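Alpha-fucosidase (Bifidobacterium bifidum, PDB 2EAB) probably releases alpha-1,2-linked L-fucose from glycans by hydrolysis, this chain being the catalytic portion of a longer membrane-associated protein. Local coordinates at residues A[456-467]-A[537-546]. Residues are numbered along the deposited sequence; the frame is centred on the assembly and turned at random.
Sequences RVTAKVYAGAET and EESHFYVNYM
Arg-456 takes hold of Glu-537 side-on: NE points at OE2 over 2.9 Å, and Arg-456 NH2 gives Glu-537 OE1 a nearly straight bond of 2.8 Å. Each oxygen uses its syn lone pair, and guanidinium and carboxylate lie almost coplanar, 13° apart, although the two extended chains meet at about a right angle. Gly-476 N also donates to OE1 of the glutamate, while NH1 of the arginine turns to Thr-473 O, pinning the buried pair to the loop beyond 456-467. A methionine in place of Arg-456 would probably leave the Glu-537 carboxylate a buried charge without its mate and Thr-473 O short of a donor. Further along, with CG anti to the backbone N, the ring of Phe-541 reaches across to helix 456-463. The methyls of Ala-463 and Ala-465 meet this ring at its edge, each 3.7 Å from CE1, and Ala-459 CB approaches the same carbon obliquely. The axes of 456-463 and 537-546 run 11.8 Å apart and 10° from parallel, a distance that the large aromatic rings of 537-546 span to reach the alanines; they belong to helices 452-463 and 525-546 of the family 95 catalytic domain, whose fold is an (alpha/alpha)6 barrel. Past Ala-463 helix 452-463 ends: Gly-464 has positive phi, and the chain turns back so that Ala-465 N bonds to Ala-459 O. That turn carries Ala-465 over Tyr-545, its methyl standing 3.5 Å from the ring centroid and only 4° off the normal, a CH-pi contact centred on the face. With CG beside the backbone N, the tyrosine reaches its hydroxyl to Glu-479 and to a water that also binds Gly-464 O and Glu-466 N. The bent chain of Met-546 brings its SD within 3.9 Å of Ala-463 CB.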
loop_
_atom_site.group_PDB
_atom_site.type_symbol
_atom_site.label_atom_id
_atom_site.label_comp_id
_atom_site.label_asym_id
_atom_site.label_seq_id
_atom_site.Cartn_x
_atom_site.Cartn_y
_atom_site.Cartn_z
ATOM N N ARG A 456 -12.357 19.677 1.141
ATOM C CA ARG A 456 -13.184 20.703 1.773
ATOM C C ARG A 456 -14.369 21.080 0.879
ATOM O O ARG A 456 -15.439 21.427 1.377
ATOM C CB ARG A 456 -12.350 21.934 2.137
ATOM C CG ARG A 456 -11.504 21.740 3.383
ATOM C CD ARG A 456 -10.510 22.861 3.544
ATOM N NE ARG A 456 -9.753 22.761 4.786
ATOM C CZ ARG A 456 -8.753 23.575 5.113
ATOM N NH1 ARG A 456 -8.392 24.562 4.300
ATOM N NH2 ARG A 456 -8.124 23.415 6.266
ATOM N N VAL A 457 -14.178 21.008 -0.438
ATOM C CA VAL A 457 -15.269 21.225 -1.385
ATOM C C VAL A 457 -16.306 20.112 -1.226
ATOM O O VAL A 457 -17.496 20.378 -1.106
ATOM C CB VAL A 457 -14.770 21.287 -2.852
ATOM C CG1 VAL A 457 -15.918 21.576 -3.806
ATOM C CG2 VAL A 457 -13.685 22.344 -3.012
ATOM N N THR A 458 -15.844 18.865 -1.195
ATOM C CA THR A 458 -16.725 17.718 -1.011
ATOM C C THR A 458 -17.464 17.789 0.326
ATOM O O THR A 458 -18.663 17.513 0.395
ATOM C CB THR A 458 -15.920 16.419 -1.122
ATOM O OG1 THR A 458 -15.251 16.406 -2.388
ATOM C CG2 THR A 458 -16.815 15.202 -1.035
ATOM N N ALA A 459 -16.748 18.149 1.390
ATOM C CA ALA A 459 -17.346 18.288 2.717
ATOM C C ALA A 459 -18.463 19.326 2.729
ATOM O O ALA A 459 -19.502 19.123 3.358
ATOM C CB ALA A 459 -16.290 18.627 3.753
ATOM N N LYS A 460 -18.261 20.427 2.014
ATOM C CA LYS A 460 -19.289 21.452 1.913
ATOM C C LYS A 460 -20.522 20.936 1.160
ATOM O O LYS A 460 -21.650 21.077 1.629
ATOM C CB LYS A 460 -18.727 22.709 1.242
ATOM C CG LYS A 460 -19.773 23.800 1.055
ATOM C CD LYS A 460 -19.203 25.072 0.459
ATOM C CE LYS A 460 -19.053 24.977 -1.042
ATOM N NZ LYS A 460 -20.356 24.759 -1.749
ATOM N N VAL A 461 -20.292 20.332 -0.001
ATOM C CA VAL A 461 -21.384 19.885 -0.865
ATOM C C VAL A 461 -22.221 18.776 -0.239
ATOM O O VAL A 461 -23.455 18.838 -0.263
ATOM C CB VAL A 461 -20.849 19.447 -2.249
ATOM C CG1 VAL A 461 -21.936 18.756 -3.076
ATOM C CG2 VAL A 461 -20.283 20.650 -2.989
ATOM N N TYR A 462 -21.557 17.785 0.350
ATOM C CA TYR A 462 -22.261 16.598 0.821
ATOM C C TYR A 462 -22.578 16.596 2.307
ATOM O O TYR A 462 -23.477 15.876 2.734
ATOM C CB TYR A 462 -21.508 15.326 0.422
ATOM C CG TYR A 462 -21.483 15.118 -1.076
ATOM C CD1 TYR A 462 -22.540 14.477 -1.735
ATOM C CD2 TYR A 462 -20.416 15.589 -1.840
ATOM C CE1 TYR A 462 -22.520 14.297 -3.119
ATOM C CE2 TYR A 462 -20.388 15.416 -3.217
ATOM C CZ TYR A 462 -21.442 14.771 -3.847
ATOM O OH TYR A 462 -21.389 14.606 -5.211
ATOM N N ALA A 463 -21.852 17.386 3.097
ATOM C CA ALA A 463 -22.064 17.403 4.546
ATOM C C ALA A 463 -22.333 18.788 5.137
ATOM O O ALA A 463 -22.563 18.909 6.340
ATOM C CB ALA A 463 -20.899 16.720 5.269
ATOM N N GLY A 464 -22.304 19.824 4.309
ATOM C CA GLY A 464 -22.588 21.178 4.776
ATOM C C GLY A 464 -21.486 21.781 5.625
ATOM O O GLY A 464 -21.734 22.716 6.392
ATOM N N ALA A 465 -20.273 21.250 5.485
ATOM C CA ALA A 465 -19.124 21.733 6.242
ATOM C C ALA A 465 -18.312 22.672 5.359
ATOM O O ALA A 465 -17.490 22.221 4.554
ATOM C CB ALA A 465 -18.273 20.565 6.725
ATOM N N GLU A 466 -18.567 23.973 5.493
ATOM C CA GLU A 466 -17.887 24.970 4.673
ATOM C C GLU A 466 -16.744 25.629 5.428
ATOM O O GLU A 466 -16.953 26.241 6.476
ATOM C CB GLU A 466 -18.850 26.050 4.147
ATOM C CG GLU A 466 -18.096 27.175 3.409
ATOM C CD GLU A 466 -18.967 28.065 2.545
ATOM O OE1 GLU A 466 -20.193 28.125 2.769
ATOM O OE2 GLU A 466 -18.407 28.721 1.639
ATOM N N THR A 467 -15.541 25.492 4.884
ATOM C CA THR A 467 -14.385 26.224 5.377
ATOM C C THR A 467 -14.328 27.586 4.694
ATOM O O THR A 467 -14.301 27.671 3.465
ATOM C CB THR A 467 -13.079 25.453 5.106
ATOM O OG1 THR A 467 -13.119 24.194 5.786
ATOM C CG2 THR A 467 -11.858 26.240 5.591
ATOM N N GLU A 537 -8.646 18.167 12.150
ATOM C CA GLU A 537 -9.697 18.626 11.256
ATOM C C GLU A 537 -10.672 17.506 10.879
ATOM O O GLU A 537 -11.867 17.759 10.781
ATOM C CB GLU A 537 -9.123 19.319 10.017
ATOM C CG GLU A 537 -10.180 19.753 9.017
ATOM C CD GLU A 537 -9.710 20.802 8.023
ATOM O OE1 GLU A 537 -8.621 21.404 8.193
ATOM O OE2 GLU A 537 -10.462 21.046 7.064
ATOM N N GLU A 538 -10.186 16.284 10.666
ATOM C CA GLU A 538 -11.112 15.193 10.358
ATOM C C GLU A 538 -11.965 14.803 11.569
ATOM O O GLU A 538 -13.131 14.435 11.419
ATOM C CB GLU A 538 -10.393 13.983 9.752
ATOM C CG GLU A 538 -11.340 12.941 9.139
ATOM C CD GLU A 538 -12.036 13.412 7.865
ATOM O OE1 GLU A 538 -11.704 14.524 7.381
ATOM O OE2 GLU A 538 -12.916 12.672 7.356
ATOM N N SER A 539 -11.394 14.888 12.770
ATOM C CA SER A 539 -12.166 14.638 13.987
ATOM C C SER A 539 -13.209 15.735 14.188
ATOM O O SER A 539 -14.357 15.442 14.524
ATOM C CB SER A 539 -11.257 14.504 15.212
ATOM O OG SER A 539 -10.409 13.380 15.071
ATOM N N HIS A 540 -12.813 16.987 13.962
ATOM C CA HIS A 540 -13.759 18.097 13.981
ATOM C C HIS A 540 -14.927 17.824 13.034
ATOM O O HIS A 540 -16.096 18.011 13.388
ATOM C CB HIS A 540 -13.068 19.391 13.564
ATOM C CG HIS A 540 -13.958 20.586 13.636
ATOM N ND1 HIS A 540 -14.697 21.050 12.569
ATOM C CD2 HIS A 540 -14.247 21.399 14.678
ATOM C CE1 HIS A 540 -15.390 22.110 12.950
ATOM N NE2 HIS A 540 -15.137 22.339 14.226
ATOM N N PHE A 541 -14.591 17.378 11.829
ATOM C CA PHE A 541 -15.567 17.091 10.789
ATOM C C PHE A 541 -16.552 16.027 11.249
ATOM O O PHE A 541 -17.766 16.224 11.174
ATOM C CB PHE A 541 -14.840 16.651 9.513
ATOM C CG PHE A 541 -15.754 16.320 8.366
ATOM C CD1 PHE A 541 -16.709 17.235 7.919
ATOM C CD2 PHE A 541 -15.646 15.096 7.719
ATOM C CE1 PHE A 541 -17.551 16.921 6.857
ATOM C CE2 PHE A 541 -16.469 14.783 6.648
ATOM C CZ PHE A 541 -17.433 15.692 6.217
ATOM N N TYR A 542 -16.037 14.911 11.752
ATOM C CA TYR A 542 -16.913 13.835 12.182
ATOM C C TYR A 542 -17.770 14.220 13.372
ATOM O O TYR A 542 -18.974 13.974 13.371
ATOM C CB TYR A 542 -16.145 12.522 12.403
ATOM C CG TYR A 542 -16.283 11.663 11.179
ATOM C CD1 TYR A 542 -15.456 11.858 10.070
ATOM C CD2 TYR A 542 -17.294 10.711 11.091
ATOM C CE1 TYR A 542 -15.622 11.105 8.914
ATOM C CE2 TYR A 542 -17.469 9.956 9.943
ATOM C CZ TYR A 542 -16.627 10.155 8.861
ATOM O OH TYR A 542 -16.792 9.418 7.715
ATOM N N VAL A 543 -17.161 14.846 14.373
ATOM C CA VAL A 543 -17.903 15.245 15.570
ATOM C C VAL A 543 -19.023 16.238 15.245
ATOM O O VAL A 543 -20.153 16.094 15.728
ATOM C CB VAL A 543 -16.959 15.824 16.660
ATOM C CG1 VAL A 543 -17.746 16.576 17.744
ATOM C CG2 VAL A 543 -16.108 14.721 17.271
ATOM N N ASN A 544 -18.706 17.242 14.433
ATOM C CA ASN A 544 -19.630 18.349 14.197
ATOM C C ASN A 544 -20.634 18.147 13.074
ATOM O O ASN A 544 -21.715 18.744 13.104
ATOM C CB ASN A 544 -18.854 19.646 13.990
ATOM C CG ASN A 544 -18.239 20.146 15.270
ATOM O OD1 ASN A 544 -18.908 20.789 16.080
ATOM N ND2 ASN A 544 -16.971 19.833 15.481
ATOM N N TYR A 545 -20.294 17.304 12.101
ATOM C CA TYR A 545 -21.143 17.147 10.923
ATOM C C TYR A 545 -21.681 15.743 10.679
ATOM O O TYR A 545 -22.806 15.594 10.191
ATOM C CB TYR A 545 -20.417 17.653 9.676
ATOM C CG TYR A 545 -20.048 19.107 9.766
ATOM C CD1 TYR A 545 -20.949 20.093 9.372
ATOM C CD2 TYR A 545 -18.803 19.501 10.259
ATOM C CE1 TYR A 545 -20.621 21.435 9.460
ATOM C CE2 TYR A 545 -18.462 20.842 10.352
ATOM C CZ TYR A 545 -19.378 21.801 9.952
ATOM O OH TYR A 545 -19.046 23.134 10.024
ATOM N N MET A 546 -20.896 14.720 11.010
ATOM C CA MET A 546 -21.225 13.353 10.590
ATOM C C MET A 546 -21.940 12.492 11.627
ATOM O O MET A 546 -22.831 11.715 11.276
ATOM C CB MET A 546 -19.974 12.629 10.085
ATOM C CG MET A 546 -19.252 13.346 8.945
ATOM S SD MET A 546 -20.218 13.496 7.436
ATOM C CE MET A 546 -20.267 11.793 6.885
HETATM O O HOH W 1 -23.904 17.560 8.333
HETATM O O HOH W 2 -19.997 24.903 7.895
#